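Local coordinates for bacteriorhodopsin (Nanosalina sp., PDB 6EYU), which pumps protons inward across the cell membrane as a light-driven xenorhodopsin with a bound retinal chromophore, at residues Y163-G168 with M221-K226. Sequence-based numbering, arbitrary orientation.
Sequences YKILAG and MYLIHK. With MUN ([(2~{S})-2,3-bis(oxidanyl)propyl] (~{E})-undec-2-enoate), chain L; MUN ([(2~{S})-2,3-bis(oxidanyl)propyl] (~{E})-undec-2-enoate), chain T.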
loop_
_atom_site.group_PDB
_atom_site.type_symbol
_atom_site.label_atom_id
_atom_site.label_comp_id
_atom_site.label_asym_id
_atom_site.label_seq_id
_atom_site.Cartn_x
_atom_site.Cartn_y
_atom_site.Cartn_z
ATOM N N TYR A 163 0.935 -28.252 -1.898
ATOM C CA TYR A 163 1.757 -27.066 -2.109
ATOM C C TYR A 163 2.597 -27.213 -3.373
ATOM O O TYR A 163 2.624 -26.319 -4.220
ATOM C CB TYR A 163 2.668 -26.825 -0.904
ATOM C CG TYR A 163 3.732 -25.779 -1.148
ATOM C CD1 TYR A 163 3.418 -24.426 -1.106
ATOM C CD2 TYR A 163 4.987 -26.141 -1.619
ATOM C CE1 TYR A 163 4.339 -23.465 -1.476
ATOM C CE2 TYR A 163 5.917 -25.188 -1.985
ATOM C CZ TYR A 163 5.590 -23.851 -1.906
ATOM O OH TYR A 163 6.522 -22.897 -2.245
ATOM N N LYS A 164 3.267 -28.354 -3.505
ATOM C CA LYS A 164 4.236 -28.552 -4.577
ATOM C C LYS A 164 3.550 -28.527 -5.939
ATOM O O LYS A 164 4.085 -27.978 -6.903
ATOM C CB LYS A 164 4.975 -29.879 -4.390
ATOM C CG LYS A 164 5.994 -29.866 -3.262
ATOM C CD LYS A 164 7.078 -30.910 -3.476
ATOM C CE LYS A 164 6.743 -32.216 -2.771
ATOM N NZ LYS A 164 7.456 -32.350 -1.471
ATOM N N ILE A 165 2.349 -29.091 -6.007
ATOM C CA ILE A 165 1.532 -29.006 -7.211
ATOM C C ILE A 165 1.233 -27.552 -7.554
ATOM O O ILE A 165 1.548 -27.084 -8.648
ATOM C CB ILE A 165 0.199 -29.759 -7.043
ATOM C CG1 ILE A 165 0.422 -31.267 -7.168
ATOM C CG2 ILE A 165 -0.808 -29.290 -8.082
ATOM C CD1 ILE A 165 -0.572 -32.097 -6.385
ATOM N N LEU A 166 0.664 -26.828 -6.595
ATOM C CA LEU A 166 0.310 -25.428 -6.801
ATOM C C LEU A 166 1.544 -24.610 -7.164
ATOM O O LEU A 166 1.519 -23.813 -8.102
ATOM C CB LEU A 166 -0.341 -24.854 -5.541
ATOM C CG LEU A 166 -1.802 -25.248 -5.315
ATOM C CD1 LEU A 166 -2.171 -25.109 -3.846
ATOM C CD2 LEU A 166 -2.724 -24.407 -6.185
ATOM N N ALA A 167 2.617 -24.794 -6.401
ATOM C CA ALA A 167 3.846 -24.041 -6.615
ATOM C C ALA A 167 4.348 -24.231 -8.042
ATOM O O ALA A 167 4.743 -23.271 -8.704
ATOM C CB ALA A 167 4.909 -24.473 -5.618
ATOM N N GLY A 168 4.257 -25.460 -8.538
ATOM C CA GLY A 168 4.566 -25.748 -9.934
ATOM C C GLY A 168 3.637 -25.018 -10.884
ATOM O O GLY A 168 4.084 -24.282 -11.763
ATOM N N MET A 221 -8.082 -24.373 -3.083
ATOM C CA MET A 221 -8.947 -24.654 -1.945
ATOM C C MET A 221 -9.376 -26.117 -1.949
ATOM O O MET A 221 -9.493 -26.740 -0.891
ATOM C CB MET A 221 -10.179 -23.748 -1.982
ATOM C CG MET A 221 -9.885 -22.297 -1.640
ATOM S SD MET A 221 -11.355 -21.383 -1.140
ATOM C CE MET A 221 -11.480 -20.194 -2.475
ATOM N N TYR A 222 -9.459 -26.700 -3.140
ATOM C CA TYR A 222 -9.816 -28.107 -3.278
ATOM C C TYR A 222 -8.631 -29.012 -2.945
ATOM O O TYR A 222 -8.799 -30.065 -2.330
ATOM C CB TYR A 222 -10.315 -28.394 -4.696
ATOM C CG TYR A 222 -11.808 -28.215 -4.867
ATOM C CD1 TYR A 222 -12.699 -29.188 -4.432
ATOM C CD2 TYR A 222 -12.327 -27.069 -5.455
ATOM C CE1 TYR A 222 -14.063 -29.027 -4.583
ATOM C CE2 TYR A 222 -13.690 -26.897 -5.605
ATOM C CZ TYR A 222 -14.553 -27.880 -5.170
ATOM O OH TYR A 222 -15.911 -27.715 -5.323
ATOM N N LEU A 223 -7.427 -28.564 -3.290
ATOM C CA LEU A 223 -6.217 -29.333 -3.012
ATOM C C LEU A 223 -5.976 -29.435 -1.509
ATOM O O LEU A 223 -5.639 -30.503 -0.997
ATOM C CB LEU A 223 -5.005 -28.685 -3.689
ATOM C CG LEU A 223 -4.370 -29.487 -4.827
ATOM C CD1 LEU A 223 -5.439 -30.144 -5.687
ATOM C CD2 LEU A 223 -3.472 -28.596 -5.672
ATOM N N ILE A 224 -6.060 -28.299 -0.823
ATOM C CA ILE A 224 -6.029 -28.275 0.635
ATOM C C ILE A 224 -7.110 -29.185 1.206
ATOM O O ILE A 224 -6.828 -30.083 1.999
ATOM C CB ILE A 224 -6.255 -26.849 1.169
ATOM C CG1 ILE A 224 -4.988 -26.010 0.994
ATOM C CG2 ILE A 224 -6.670 -26.888 2.633
ATOM C CD1 ILE A 224 -5.222 -24.521 1.122
ATOM N N HIS A 225 -8.355 -28.909 0.835
ATOM C CA HIS A 225 -9.484 -29.736 1.235
ATOM C C HIS A 225 -9.149 -31.219 1.101
ATOM O O HIS A 225 -9.164 -31.959 2.084
ATOM C CB HIS A 225 -10.703 -29.398 0.376
ATOM C CG HIS A 225 -11.868 -30.311 0.593
ATOM N ND1 HIS A 225 -12.527 -30.397 1.800
ATOM C CD2 HIS A 225 -12.562 -31.089 -0.270
ATOM C CE1 HIS A 225 -13.551 -31.223 1.682
ATOM N NE2 HIS A 225 -13.594 -31.657 0.436
ATOM N N LYS A 226 -8.942 -31.661 -0.136
ATOM C CA LYS A 226 -8.572 -33.046 -0.405
ATOM C C LYS A 226 -7.482 -33.506 0.556
ATOM O O LYS A 226 -7.559 -34.598 1.119
ATOM C CB LYS A 226 -8.085 -33.192 -1.847
ATOM C CG LYS A 226 -9.018 -33.998 -2.737
HETATM C CAR MUN L . -16.015 -19.487 -13.584
HETATM C CAQ MUN L . -15.645 -20.927 -13.226
HETATM C CAP MUN L . -14.171 -21.168 -13.552
HETATM C CAO MUN L . -13.937 -22.663 -13.774
HETATM C CAN MUN L . -12.687 -23.101 -13.010
HETATM C CAM MUN L . -13.073 -24.151 -11.967
HETATM C CAK MUN L . -12.277 -25.433 -12.216
HETATM C CAH MUN L . -11.070 -25.466 -11.277
HETATM C CAF MUN L . -10.677 -26.916 -10.985
HETATM C CAC MUN L . -10.893 -27.374 -9.541
HETATM C CAA MUN L . -10.412 -28.794 -9.228
HETATM O OAD MUN L . -10.339 -29.643 -10.115
HETATM O OAB MUN L . -10.264 -29.069 -7.904
HETATM C CAE MUN L . -10.490 -30.463 -7.679
HETATM C CAG MUN L . -9.151 -31.171 -7.466
HETATM O OAJ MUN L . -8.220 -30.263 -6.871
HETATM C CAI MUN L . -9.353 -32.373 -6.541
HETATM O OAL MUN L . -10.137 -31.981 -5.413
HETATM C CAN MUN T . -21.569 -25.807 -12.701
HETATM C CAM MUN T . -20.415 -26.731 -12.310
HETATM C CAK MUN T . -20.789 -27.506 -11.044
HETATM C CAH MUN T . -19.654 -28.463 -10.676
HETATM C CAF MUN T . -19.881 -29.007 -9.262
HETATM C CAC MUN T . -18.967 -30.167 -8.849
HETATM C CAA MUN T . -18.827 -30.399 -7.341
HETATM O OAD MUN T . -19.558 -29.811 -6.543
HETATM O OAB MUN T . -18.034 -31.451 -6.999
HETATM C CAE MUN T . -16.943 -30.996 -6.193
HETATM C CAG MUN T . -17.124 -31.494 -4.757
HETATM O OAJ MUN T . -18.298 -32.306 -4.677
HETATM C CAI MUN T . -15.903 -32.319 -4.343
HETATM O OAL MUN T . -16.195 -33.032 -3.138
#
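Leu223, part of a pocket for a monoacylglycerol (MUN, chain L), links helices 157-183 and 198-230 by meeting Ile165 and Leu166. One methyl does the work: Leu223 CD2 lies 3.7 Å from Ile165 CG2 and 3.8 Å from Leu166 CG. Ile165 and Leu223 meet at a slant, whereas Leu166 and Leu223 reach toward each other tip to tip. In Ile165 the touching methyl CG2 stands opposite the backbone N, while the CG1 arm, chi1 -77°, lies beside that N. The other branch of Leu223, CD1, is turned to the glyceride; its 3.0 Å to OAJ of MUN chain L is tight, and the exact value is doubtful. These are the last two long helices of the seven-helix rhodopsin bundle, joined here by apolar contact alone, with the side chain of Leu166 about 12 Å from the retinal. Leu166 also packs on Leu88 and Thr91 of helix 72-93 and on Tyr216, Leu219 and Asp220, which makes it the buried side of the seam. Tyr222 turns to the lipids instead: its CB is 3.3 Å from the ester oxygen OAB of chain L, and CAI of MUN chain T comes to its ring edge, near the ring plane. An alanine in place of Tyr222 would remove the ring that touches both glycerides, and would probably cost chain T its contacts with CE1 and OH and chain L the ring beside OAB. Lys226 CG lies 3.5 Å from OAL of chain L; the rest of that side chain is not modelled.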